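Local structure of betaine aldehyde dehydrogenase (Staphylococcus aureus subsp. aureus COL, 4QTO) at residues A[123-128]-A[348-353]; A[285-290]-A[433-438]; A[304-309]-A[335-340]; A[331-336]-A[418-423]. The protein oxidises betaine aldehyde to glycine betaine, with NAD+ as the probable electron acceptor, as an enzyme of the aldehyde dehydrogenase family. All coordinates share one frame; numbering follows the deposited sequence. Where two conformers were deposited one is given.

Interaction 1. Residues A[123-128]-A[348-353]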
loop_
_atom_site.group_PDB
_atom_site.type_symbol
_atom_site.label_atom_id
_atom_site.label_comp_id
_atom_site.label_asym_id
_atom_site.label_seq_id
_atom_site.Cartn_x
_atom_site.Cartn_y
_atom_site.Cartn_z
ATOM N N GLY A 123 11.012 24.625 31.254
ATOM C CA GLY A 123 10.093 25.475 31.993
ATOM C C GLY A 123 8.629 25.087 31.940
ATOM O O GLY A 123 7.852 25.593 32.742
ATOM N N LYS A 124 8.240 24.186 31.039
ATOM C CA LYS A 124 6.801 23.840 30.929
ATOM C C LYS A 124 6.341 23.034 32.133
ATOM O O LYS A 124 7.150 22.493 32.872
ATOM C CB LYS A 124 6.441 23.148 29.611
ATOM C CG LYS A 124 6.892 21.728 29.474
ATOM C CD LYS A 124 6.387 21.252 28.112
ATOM C CE LYS A 124 6.399 19.763 28.017
ATOM N NZ LYS A 124 7.762 19.195 28.080
ATOM N N THR A 125 5.024 22.964 32.326
ATOM C CA THR A 125 4.507 22.264 33.476
ATOM C C THR A 125 4.866 20.786 33.513
ATOM O O THR A 125 5.018 20.135 32.487
ATOM C CB THR A 125 2.984 22.406 33.640
ATOM O OG1 THR A 125 2.313 21.693 32.596
ATOM C CG2 THR A 125 2.547 23.846 33.709
ATOM N N LEU A 126 4.979 20.265 34.730
ATOM C CA LEU A 126 5.269 18.859 34.899
ATOM C C LEU A 126 4.181 17.997 34.253
ATOM O O LEU A 126 4.503 16.977 33.627
ATOM C CB LEU A 126 5.487 18.575 36.392
ATOM C CG LEU A 126 5.959 17.170 36.705
ATOM C CD1 LEU A 126 7.314 16.921 36.063
ATOM C CD2 LEU A 126 6.015 17.021 38.213
ATOM N N GLU A 127 2.909 18.391 34.360
ATOM C CA GLU A 127 1.843 17.625 33.721
ATOM C C GLU A 127 2.026 17.582 32.196
ATOM O O GLU A 127 1.805 16.545 31.564
ATOM C CB GLU A 127 0.468 18.163 34.131
ATOM C CG GLU A 127 0.109 17.786 35.564
ATOM C CD GLU A 127 -0.155 16.294 35.692
ATOM O OE1 GLU A 127 -0.630 15.690 34.706
ATOM O OE2 GLU A 127 0.091 15.724 36.771
ATOM N N GLU A 128 2.471 18.693 31.606
ATOM C CA GLU A 128 2.763 18.720 30.169
ATOM C C GLU A 128 3.916 17.768 29.875
ATOM O O GLU A 128 3.903 17.026 28.881
ATOM C CB GLU A 128 3.132 20.120 29.675
ATOM C CG GLU A 128 1.936 21.024 29.530
ATOM C CD GLU A 128 2.338 22.480 29.353
ATOM O OE1 GLU A 128 2.556 23.140 30.376
ATOM O OE2 GLU A 128 2.570 22.920 28.203
ATOM N N ALA A 348 1.866 22.271 41.191
ATOM C CA ALA A 348 0.633 21.717 40.625
ATOM C C ALA A 348 -0.401 22.722 40.147
ATOM O O ALA A 348 -1.144 22.430 39.213
ATOM C CB ALA A 348 -0.012 20.751 41.620
ATOM N N ASP A 349 -0.444 23.900 40.765
ATOM C CA ASP A 349 -1.409 24.927 40.386
ATOM C C ASP A 349 -1.034 25.712 39.127
ATOM O O ASP A 349 -1.877 26.383 38.533
ATOM C CB ASP A 349 -1.593 25.935 41.519
ATOM C CG ASP A 349 -2.350 25.373 42.702
ATOM O OD1 ASP A 349 -2.878 24.242 42.621
ATOM O OD2 ASP A 349 -2.439 26.090 43.713
ATOM N N THR A 350 0.225 25.638 38.723
ATOM C CA THR A 350 0.675 26.390 37.550
ATOM C C THR A 350 0.000 25.909 36.260
ATOM O O THR A 350 -0.096 24.707 36.000
ATOM C CB THR A 350 2.185 26.261 37.391
ATOM O OG1 THR A 350 2.829 26.814 38.552
ATOM C CG2 THR A 350 2.674 26.972 36.134
ATOM N N GLU A 351 -0.483 26.873 35.473
ATOM C CA GLU A 351 -1.106 26.608 34.182
ATOM C C GLU A 351 -0.166 27.003 33.033
ATOM O O GLU A 351 -0.252 26.442 31.938
ATOM C CB GLU A 351 -2.441 27.335 34.087
ATOM C CG GLU A 351 -3.448 26.772 35.073
ATOM C CD GLU A 351 -4.654 27.650 35.300
ATOM O OE1 GLU A 351 -4.776 28.723 34.668
ATOM O OE2 GLU A 351 -5.468 27.276 36.159
ATOM N N MET A 352 0.722 27.968 33.270
ATOM C CA MET A 352 1.646 28.430 32.251
ATOM C C MET A 352 2.967 28.810 32.889
ATOM O O MET A 352 3.016 29.598 33.852
ATOM C CB MET A 352 1.084 29.635 31.477
ATOM C CG MET A 352 1.734 29.853 30.130
ATOM S SD MET A 352 1.091 31.284 29.209
ATOM C CE MET A 352 2.239 32.518 29.750
ATOM N N GLY A 353 4.028 28.252 32.355
ATOM C CA GLY A 353 5.376 28.563 32.814
ATOM C C GLY A 353 6.009 29.761 32.091
ATOM O O GLY A 353 5.333 30.515 31.381
HETATM O O HOH W 1 4.103 26.221 30.453
HETATM O O HOH W 2 1.424 25.580 29.725
#
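T125, whose methyl touches T350, also holds the flat carboxylate of E128 from two directions. T125 N comes to E128 OE1 from above the carboxylate plane, 51° out of it, at 3.2 Å. T125 OG1 donates to E128 OE1 at 2.7 Å, meeting the anti lone pair of OE1, on the side away from OE2. In return E128 N donates to T125 OG1 at 3.2 Å. This is a capping box, with T125 as the N-cap of helix 126-146.

Two waters bridge the same carboxylate to 348-353. Water 2 donates to E128 OE1 at 2.8 Å and to E351 O at 2.9 Å. Water 1 accepts from G353 N at 2.8 Å and adds a weak bond to E128 OE1. OE2 takes a weak bond from H308 N.

The direct touch is apolar on the T125 side. T125 CG2 lies 3.6 Å from T350 O and 4.0 Å from T350 CG2, and the two threonine side chains lie alongside and run opposite ways. With chi1 at 69°, T125 OG1 stays over its own helix start while CG2 is left for the loop. W517 of the second subunit packs on T125 and E128, and its NE1 donates to E351 O.

With so many donors on OE1, the buried carboxylate is probably kept ionised. Between 123-128 and 348-353 the polar link runs through water; the direct touch is the T125 methyl.

Interaction 2. Residues A[285-290]-A[433-438]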
loop_
_atom_site.group_PDB
_atom_site.type_symbol
_atom_site.label_atom_id
_atom_site.label_comp_id
_atom_site.label_asym_id
_atom_site.label_seq_id
_atom_site.Cartn_x
_atom_site.Cartn_y
_atom_site.Cartn_z
ATOM N N PRO A 285 -3.955 28.902 11.994
ATOM C CA PRO A 285 -5.277 29.456 12.218
ATOM C C PRO A 285 -6.174 28.616 13.114
ATOM O O PRO A 285 -6.187 27.393 13.004
ATOM C CB PRO A 285 -5.840 29.534 10.810
ATOM C CG PRO A 285 -5.241 28.368 10.103
ATOM C CD PRO A 285 -3.851 28.267 10.663
ATOM N N ASN A 286 -6.988 29.293 13.927
ATOM C CA ASN A 286 -8.006 28.642 14.766
ATOM C C ASN A 286 -9.299 29.321 14.327
ATOM O O ASN A 286 -9.561 30.482 14.690
ATOM C CB ASN A 286 -7.680 28.861 16.222
ATOM C CG ASN A 286 -8.608 28.109 17.134
ATOM O OD1 ASN A 286 -9.605 27.538 16.672
ATOM N ND2 ASN A 286 -8.299 28.096 18.421
ATOM N N ILE A 287 -10.078 28.652 13.484
ATOM C CA ILE A 287 -11.248 29.227 12.854
ATOM C C ILE A 287 -12.512 28.849 13.640
ATOM O O ILE A 287 -12.851 27.668 13.753
ATOM C CB ILE A 287 -11.373 28.709 11.408
ATOM C CG1 ILE A 287 -10.118 29.064 10.606
ATOM C CG2 ILE A 287 -12.607 29.251 10.732
ATOM C CD1 ILE A 287 -10.040 28.401 9.255
ATOM N N ILE A 288 -13.210 29.863 14.125
ATOM C CA ILE A 288 -14.383 29.666 14.973
ATOM C C ILE A 288 -15.625 30.262 14.330
ATOM O O ILE A 288 -15.742 31.480 14.165
ATOM C CB ILE A 288 -14.115 30.283 16.345
ATOM C CG1 ILE A 288 -12.822 29.721 16.974
ATOM C CG2 ILE A 288 -15.319 30.107 17.258
ATOM C CD1 ILE A 288 -12.388 30.473 18.203
ATOM N N PHE A 289 -16.540 29.397 13.928
ATOM C CA PHE A 289 -17.811 29.823 13.336
ATOM C C PHE A 289 -18.849 30.155 14.386
ATOM O O PHE A 289 -18.747 29.720 15.547
ATOM C CB PHE A 289 -18.341 28.736 12.419
ATOM C CG PHE A 289 -17.634 28.665 11.093
ATOM C CD1 PHE A 289 -18.070 29.458 10.041
ATOM C CD2 PHE A 289 -16.539 27.857 10.903
ATOM C CE1 PHE A 289 -17.430 29.429 8.823
ATOM C CE2 PHE A 289 -15.894 27.808 9.674
ATOM C CZ PHE A 289 -16.352 28.607 8.621
ATOM N N ASP A 290 -19.888 30.897 13.977
ATOM C CA ASP A 290 -20.944 31.287 14.912
ATOM C C ASP A 290 -21.791 30.111 15.390
ATOM O O ASP A 290 -22.540 30.261 16.342
ATOM C CB ASP A 290 -21.745 32.514 14.439
ATOM C CG ASP A 290 -22.581 32.295 13.233
ATOM O OD1 ASP A 290 -22.918 31.128 12.905
ATOM O OD2 ASP A 290 -22.958 33.340 12.612
ATOM N N GLN A 433 -9.944 32.244 2.895
ATOM C CA GLN A 433 -9.015 33.190 2.258
ATOM C C GLN A 433 -8.024 33.771 3.267
ATOM O O GLN A 433 -6.823 33.817 3.014
ATOM C CB GLN A 433 -9.774 34.304 1.555
ATOM C CG GLN A 433 -10.516 33.859 0.314
ATOM C CD GLN A 433 -11.354 34.957 -0.308
ATOM O OE1 GLN A 433 -11.280 36.126 0.092
ATOM N NE2 GLN A 433 -12.167 34.582 -1.299
ATOM N N LEU A 434 -8.523 34.192 4.428
ATOM C CA LEU A 434 -7.658 34.743 5.471
ATOM C C LEU A 434 -6.722 33.691 6.045
ATOM O O LEU A 434 -5.529 33.914 6.205
ATOM C CB LEU A 434 -8.492 35.352 6.597
ATOM C CG LEU A 434 -9.204 36.644 6.235
ATOM C CD1 LEU A 434 -10.115 37.040 7.381
ATOM C CD2 LEU A 434 -8.183 37.745 5.962
ATOM N N ALA A 435 -7.249 32.507 6.333
ATOM C CA ALA A 435 -6.436 31.447 6.907
ATOM C C ALA A 435 -5.268 31.060 6.000
ATOM O O ALA A 435 -4.168 30.790 6.509
ATOM C CB ALA A 435 -7.293 30.233 7.228
ATOM N N ASN A 436 -5.516 31.067 4.684
ATOM C CA ASN A 436 -4.504 30.717 3.704
ATOM C C ASN A 436 -3.583 31.883 3.334
ATOM O O ASN A 436 -2.576 31.671 2.630
ATOM C CB ASN A 436 -5.149 30.138 2.446
ATOM C CG ASN A 436 -5.600 28.707 2.630
ATOM O OD1 ASN A 436 -5.038 27.958 3.447
ATOM N ND2 ASN A 436 -6.558 28.302 1.828
ATOM N N ASP A 437 -3.884 33.068 3.865
ATOM C CA ASP A 437 -3.082 34.260 3.566
ATOM C C ASP A 437 -1.930 34.408 4.564
ATOM O O ASP A 437 -1.971 35.256 5.482
ATOM C CB ASP A 437 -3.950 35.515 3.602
ATOM C CG ASP A 437 -3.198 36.758 3.143
ATOM O OD1 ASP A 437 -2.193 36.599 2.437
ATOM O OD2 ASP A 437 -3.622 37.909 3.481
ATOM N N SER A 438 -0.955 33.504 4.457
ATOM C CA SER A 438 0.278 33.580 5.240
ATOM C C SER A 438 1.293 32.787 4.448
ATOM O O SER A 438 0.948 32.091 3.476
ATOM C CB SER A 438 0.208 33.008 6.695
ATOM O OG SER A 438 0.485 31.635 6.789
#
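A435 meets P285 and I287 near the end of a helix, where D437 N donates to L434 O at 3.0 Å. That bond belongs to the backbone of 433-438, and the contact itself is entirely apolar. The fold is the alpha/beta arrangement of aldehyde dehydrogenases. Helix 428-436 is the connection of a beta-alpha-beta crossover from strand 419-425 to the parallel strand 443-447. On the way it covers strand 285-288, which lies between them in the sheet.

P285 and I287 stand two residues apart and both point toward the helix. Their backbones bond to strand 443-447, at A445 and F447. I288 points to the other face, where it packs on I325 and F329 of helix 323-337. The strand is thus covered on both faces. L320 and L461 also pack against A435.

A435 has one methyl to offer, and this lets the backbones come close: the CA atoms of P285 and A435 are 5.8 Å apart. After the helix the chain makes an inverse gamma turn round D437, and S438 O accepts from K484, a residue of the sodium site. I287 has CG1 anti to its carbonyl carbon (chi1 -59°) and then runs extended (chi2 170°), which carries its tip to the helix. A435 CB sits 3.9 Å from I287 CD1 and equally 3.9 Å from P285 CB, with P285 CG at 4.0 Å.

Interaction 3. Residues A[304-309]-A[335-340]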
loop_
_atom_site.group_PDB
_atom_site.type_symbol
_atom_site.label_atom_id
_atom_site.label_comp_id
_atom_site.label_asym_id
_atom_site.label_seq_id
_atom_site.Cartn_x
_atom_site.Cartn_y
_atom_site.Cartn_z
ATOM N N GLY A 304 -4.974 26.428 22.517
ATOM C CA GLY A 304 -4.195 26.705 21.346
ATOM C C GLY A 304 -3.185 27.813 21.529
ATOM O O GLY A 304 -2.049 27.720 21.037
ATOM N N GLY A 305 -3.561 28.864 22.259
ATOM C CA GLY A 305 -2.668 29.980 22.392
ATOM C C GLY A 305 -1.571 29.866 23.428
ATOM O O GLY A 305 -0.487 30.401 23.234
ATOM N N TYR A 306 -1.840 29.135 24.518
ATOM C CA TYR A 306 -1.017 29.259 25.736
ATOM C C TYR A 306 -0.355 28.022 26.329
ATOM O O TYR A 306 0.416 28.146 27.285
ATOM C CB TYR A 306 -1.818 30.042 26.800
ATOM C CG TYR A 306 -2.406 31.322 26.233
ATOM C CD1 TYR A 306 -1.585 32.390 25.855
ATOM C CD2 TYR A 306 -3.783 31.487 26.122
ATOM C CE1 TYR A 306 -2.113 33.544 25.326
ATOM C CE2 TYR A 306 -4.327 32.662 25.593
ATOM C CZ TYR A 306 -3.491 33.674 25.193
ATOM O OH TYR A 306 -4.046 34.834 24.657
ATOM N N PHE A 307 -0.654 26.839 25.822
ATOM C CA PHE A 307 0.151 25.695 26.247
ATOM C C PHE A 307 1.618 26.004 25.913
ATOM O O PHE A 307 1.927 26.589 24.873
ATOM C CB PHE A 307 -0.333 24.383 25.623
ATOM C CG PHE A 307 -1.355 23.673 26.448
ATOM C CD1 PHE A 307 -0.990 23.107 27.687
ATOM C CD2 PHE A 307 -2.637 23.518 26.025
ATOM C CE1 PHE A 307 -1.912 22.456 28.468
ATOM C CE2 PHE A 307 -3.574 22.847 26.804
ATOM C CZ PHE A 307 -3.210 22.329 28.026
ATOM N N HIS A 308 2.514 25.638 26.849
ATOM C CA HIS A 308 3.964 25.914 26.777
ATOM C C HIS A 308 4.237 27.373 26.467
ATOM O O HIS A 308 5.160 27.728 25.706
ATOM C CB HIS A 308 4.690 25.045 25.747
ATOM C CG HIS A 308 6.156 24.860 26.009
ATOM N ND1 HIS A 308 6.856 25.556 26.970
ATOM C CD2 HIS A 308 7.070 24.090 25.377
ATOM C CE1 HIS A 308 8.122 25.189 26.946
ATOM N NE2 HIS A 308 8.275 24.287 25.993
ATOM N N ALA A 309 3.421 28.261 27.046
ATOM C CA ALA A 309 3.541 29.705 26.800
ATOM C C ALA A 309 3.538 30.061 25.308
ATOM O O ALA A 309 4.189 31.014 24.884
ATOM C CB ALA A 309 4.761 30.279 27.525
ATOM N N ASP A 335 -11.486 37.675 29.374
ATOM C CA ASP A 335 -11.830 37.391 30.765
ATOM C C ASP A 335 -11.102 36.142 31.278
ATOM O O ASP A 335 -10.663 36.100 32.438
ATOM C CB ASP A 335 -13.349 37.166 30.908
ATOM C CG ASP A 335 -14.158 38.439 30.757
ATOM O OD1 ASP A 335 -13.575 39.532 30.546
ATOM O OD2 ASP A 335 -15.414 38.338 30.820
ATOM N N ARG A 336 -10.955 35.115 30.423
ATOM C CA ARG A 336 -10.264 33.921 30.853
ATOM C C ARG A 336 -8.755 34.129 30.911
ATOM O O ARG A 336 -8.084 33.582 31.795
ATOM C CB ARG A 336 -10.586 32.757 29.905
ATOM C CG ARG A 336 -12.014 32.264 29.992
ATOM C CD ARG A 336 -12.297 31.459 31.248
ATOM N NE ARG A 336 -11.598 30.181 31.298
ATOM C CZ ARG A 336 -11.972 29.091 30.642
ATOM N NH1 ARG A 336 -13.048 29.111 29.851
ATOM N NH2 ARG A 336 -11.274 27.981 30.781
ATOM N N VAL A 337 -8.205 34.857 29.945
ATOM C CA VAL A 337 -6.762 35.095 29.900
ATOM C C VAL A 337 -6.297 35.762 31.193
ATOM O O VAL A 337 -5.221 35.444 31.705
ATOM C CB VAL A 337 -6.342 35.883 28.647
ATOM C CG1 VAL A 337 -4.906 36.379 28.744
ATOM C CG2 VAL A 337 -6.507 35.002 27.422
ATOM N N LYS A 338 -7.135 36.638 31.743
ATOM C CA LYS A 338 -6.808 37.320 33.008
ATOM C C LYS A 338 -6.654 36.373 34.195
ATOM O O LYS A 338 -6.007 36.733 35.194
ATOM C CB LYS A 338 -7.887 38.352 33.361
ATOM C CG LYS A 338 -7.924 39.548 32.427
ATOM C CD LYS A 338 -9.105 40.441 32.763
ATOM C CE LYS A 338 -9.130 41.673 31.879
ATOM N NZ LYS A 338 -10.325 42.506 32.181
ATOM N N LYS A 339 -7.239 35.185 34.113
ATOM C CA LYS A 339 -7.224 34.213 35.190
ATOM C C LYS A 339 -6.128 33.150 35.064
ATOM O O LYS A 339 -5.984 32.338 35.956
ATOM C CB LYS A 339 -8.563 33.489 35.255
ATOM C CG LYS A 339 -9.791 34.391 35.435
ATOM C CD LYS A 339 -11.042 33.533 35.493
ATOM C CE LYS A 339 -12.319 34.345 35.362
ATOM N NZ LYS A 339 -12.426 35.376 36.414
ATOM N N ILE A 340 -5.397 33.120 33.946
ATOM C CA ILE A 340 -4.363 32.117 33.736
ATOM C C ILE A 340 -3.311 32.193 34.835
ATOM O O ILE A 340 -2.801 33.276 35.134
ATOM C CB ILE A 340 -3.702 32.249 32.345
ATOM C CG1 ILE A 340 -4.733 31.932 31.233
ATOM C CG2 ILE A 340 -2.496 31.340 32.224
ATOM C CD1 ILE A 340 -4.200 32.097 29.830
#
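Y306 buries the most surface here, and its ring is met by V337 and I340. V337 takes the phenol end: its CG2 lies 3.7 Å from Y306 CE2 and 3.7 Å from Y306 OH. I340 takes the root of the ring. Its CD1 is 3.8 Å from Y306 CD2 and 4.1 Å from Y306 CG. Both methyls approach the ring obliquely, and both side chains cross the tyrosine at about a right angle. The two methyls share the ring, I340 near CD2 and CG, V337 near CE2 and OH.

The hydroxyl of Y306 is not left to the valine. It bonds to the backbone oxygen T399 O, which fixes the far end of the ring.

The two partners come from a type I beta turn, V337 to I340, where I340 N bonds to V337 O at 3.2 Å. The turn brings residues three apart to the same tyrosine. It lies at the C-terminal part of helix 323-337, while Y306 ends helix 294-306. Helix 294-306 is the connection of a beta-alpha-beta crossover between the parallel strands 285-288 and 318-322. Beyond Y306 the chain leaves the helix and runs on to the modified C313.

I340 has CG1 anti to its carbonyl carbon (chi1 -66°); extended from there, its CD1 reaches the ring. In V337, CG2 is the branch beside the backbone N (chi1 168°) and it makes the closer contact. P398 packs on all three residues, and F518 of the second subunit covers Y306 and I340.

Interaction 4. Residues A[331-336]-A[418-423]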
loop_
_atom_site.group_PDB
_atom_site.type_symbol
_atom_site.label_atom_id
_atom_site.label_comp_id
_atom_site.label_asym_id
_atom_site.label_seq_id
_atom_site.Cartn_x
_atom_site.Cartn_y
_atom_site.Cartn_z
ATOM N N GLN A 331 -14.571 39.116 24.375
ATOM C CA GLN A 331 -14.815 39.336 25.781
ATOM C C GLN A 331 -14.589 38.079 26.620
ATOM O O GLN A 331 -13.982 38.130 27.699
ATOM C CB GLN A 331 -16.206 39.900 26.019
ATOM C CG GLN A 331 -16.310 40.308 27.473
ATOM C CD GLN A 331 -15.224 41.366 27.798
ATOM O OE1 GLN A 331 -15.246 42.430 27.198
ATOM N NE2 GLN A 331 -14.228 41.045 28.678
ATOM N N ALA A 332 -15.094 36.947 26.143
ATOM C CA ALA A 332 -14.955 35.696 26.879
ATOM C C ALA A 332 -13.492 35.243 26.976
ATOM O O ALA A 332 -13.042 34.812 28.041
ATOM C CB ALA A 332 -15.793 34.613 26.228
ATOM N N LEU A 333 -12.760 35.389 25.887
ATOM C CA LEU A 333 -11.355 34.995 25.847
ATOM C C LEU A 333 -10.527 35.874 26.791
ATOM O O LEU A 333 -9.756 35.379 27.618
ATOM C CB LEU A 333 -10.820 35.096 24.425
ATOM C CG LEU A 333 -9.340 34.752 24.269
ATOM C CD1 LEU A 333 -9.126 33.289 24.583
ATOM C CD2 LEU A 333 -8.859 35.066 22.870
ATOM N N ILE A 334 -10.706 37.178 26.674
ATOM C CA ILE A 334 -9.976 38.143 27.517
ATOM C C ILE A 334 -10.225 37.894 29.001
ATOM O O ILE A 334 -9.278 37.869 29.800
ATOM C CB ILE A 334 -10.320 39.581 27.130
ATOM C CG1 ILE A 334 -9.722 39.904 25.758
ATOM C CG2 ILE A 334 -9.783 40.565 28.168
ATOM C CD1 ILE A 334 -10.319 41.121 25.091
ATOM N N ASP A 335 -11.486 37.675 29.374
ATOM C CA ASP A 335 -11.830 37.391 30.765
ATOM C C ASP A 335 -11.102 36.142 31.278
ATOM O O ASP A 335 -10.663 36.100 32.438
ATOM C CB ASP A 335 -13.349 37.166 30.908
ATOM C CG ASP A 335 -14.158 38.439 30.757
ATOM O OD1 ASP A 335 -13.575 39.532 30.546
ATOM O OD2 ASP A 335 -15.414 38.338 30.820
ATOM N N ARG A 336 -10.955 35.115 30.423
ATOM C CA ARG A 336 -10.264 33.921 30.853
ATOM C C ARG A 336 -8.755 34.129 30.911
ATOM O O ARG A 336 -8.084 33.582 31.795
ATOM C CB ARG A 336 -10.586 32.757 29.905
ATOM C CG ARG A 336 -12.014 32.264 29.992
ATOM C CD ARG A 336 -12.297 31.459 31.248
ATOM N NE ARG A 336 -11.598 30.181 31.298
ATOM C CZ ARG A 336 -11.972 29.091 30.642
ATOM N NH1 ARG A 336 -13.048 29.111 29.851
ATOM N NH2 ARG A 336 -11.274 27.981 30.781
ATOM N N PRO A 418 3.372 33.643 24.199
ATOM C CA PRO A 418 2.009 33.472 24.725
ATOM C C PRO A 418 1.137 34.604 24.248
ATOM O O PRO A 418 0.710 35.466 25.028
ATOM C CB PRO A 418 2.220 33.479 26.226
ATOM C CG PRO A 418 3.426 34.327 26.423
ATOM C CD PRO A 418 4.314 34.115 25.233
ATOM N N VAL A 419 0.916 34.613 22.946
ATOM C CA VAL A 419 0.244 35.720 22.274
ATOM C C VAL A 419 -0.630 35.180 21.162
ATOM O O VAL A 419 -0.174 34.336 20.367
ATOM C CB VAL A 419 1.297 36.621 21.589
ATOM C CG1 VAL A 419 0.658 37.783 20.846
ATOM C CG2 VAL A 419 2.345 37.128 22.580
ATOM N N VAL A 420 -1.852 35.677 21.098
ATOM C CA VAL A 420 -2.766 35.384 19.988
ATOM C C VAL A 420 -3.282 36.690 19.412
ATOM O O VAL A 420 -3.359 37.700 20.108
ATOM C CB VAL A 420 -3.976 34.516 20.403
ATOM C CG1 VAL A 420 -3.503 33.236 21.088
ATOM C CG2 VAL A 420 -4.937 35.252 21.319
ATOM N N THR A 421 -3.597 36.672 18.114
ATOM C CA THR A 421 -4.272 37.785 17.444
ATOM C C THR A 421 -5.690 37.306 17.145
ATOM O O THR A 421 -5.917 36.090 17.019
ATOM C CB THR A 421 -3.610 38.197 16.103
ATOM O OG1 THR A 421 -3.460 37.048 15.244
ATOM C CG2 THR A 421 -2.262 38.817 16.340
ATOM N N VAL A 422 -6.620 38.233 17.018
ATOM C CA VAL A 422 -8.001 37.924 16.702
ATOM C C VAL A 422 -8.435 38.761 15.499
ATOM O O VAL A 422 -8.372 40.005 15.552
ATOM C CB VAL A 422 -8.963 38.198 17.893
ATOM C CG1 VAL A 422 -10.375 37.736 17.550
ATOM C CG2 VAL A 422 -8.494 37.459 19.157
ATOM N N GLU A 423 -8.913 38.095 14.457
ATOM C CA GLU A 423 -9.432 38.738 13.256
ATOM C C GLU A 423 -10.830 38.233 13.042
ATOM O O GLU A 423 -11.115 37.060 13.337
ATOM C CB GLU A 423 -8.645 38.336 12.004
ATOM C CG GLU A 423 -7.261 38.951 11.870
ATOM C CD GLU A 423 -6.413 38.137 10.908
ATOM O OE1 GLU A 423 -6.384 38.438 9.701
ATOM O OE2 GLU A 423 -5.895 37.093 11.363
#
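L333 points from helix 323-337 toward strand 419-425, and V420 and V422 point back at it. One methyl does the work. L333 CD2 lies 4.2 Å from V420 CG2 and 4.4 Å from V422 CG2. V420 CG2 and V422 CG2 are themselves 4.7 Å apart, and the leucine methyl touches both.

The leucine is stretched out to get there. Its CG is anti to the backbone N (chi1 178°), and CD2 continues the chain anti to CA. The CA atoms of L333 and V422 are 10.2 Å apart. V420, with chi1 at -54°, offers a CG2 set between its own N and carbonyl carbon.

V420 and V422 are on one face of the strand. T421 and E423 are on the other, where E423 forms a salt bridge with R318. The strand lies inside a mixed sheet, between strands 399-402 and 318-322. V400 and I319 from these neighbours also touch L333, and L302 of helix 294-306 packs beside it.

The arrangement is a helix laid on a sheet in the alpha/beta fold of aldehyde dehydrogenases. The helix runs on past L333 to R336, whose guanidinium donates to the backbone oxygens of F518 and S519 of the second subunit. Between L333 and the valines there is no hydrogen bond and no charge pair. Their methyl contacts are purely van der Waals, and burial of these groups, together with I319, V400 and L302, probably contributes to holding the helix on the sheet.

All four contacts are buried, but their chemistry differs. Interactions 2 and 4 join helices to the same parallel-rich sheet through aliphatic groups alone, on opposite faces. Interaction 3 lies beside interaction 4, with centres about 8 Å apart, and shares helix 323-337 with it. Y306 links the two by touching V420. There an aromatic ring with a hydroxyl enters the apolar layer. Interaction 1 joins a helix start and a loop, and is the one built on waters and a carboxylate. It touches interaction 3 at H308 and interaction 4 at P418. Interactions 1 and 3, and R336 in interaction 4, reach the C-terminal residues 517-520 of the second subunit; interaction 2 meets no other chain.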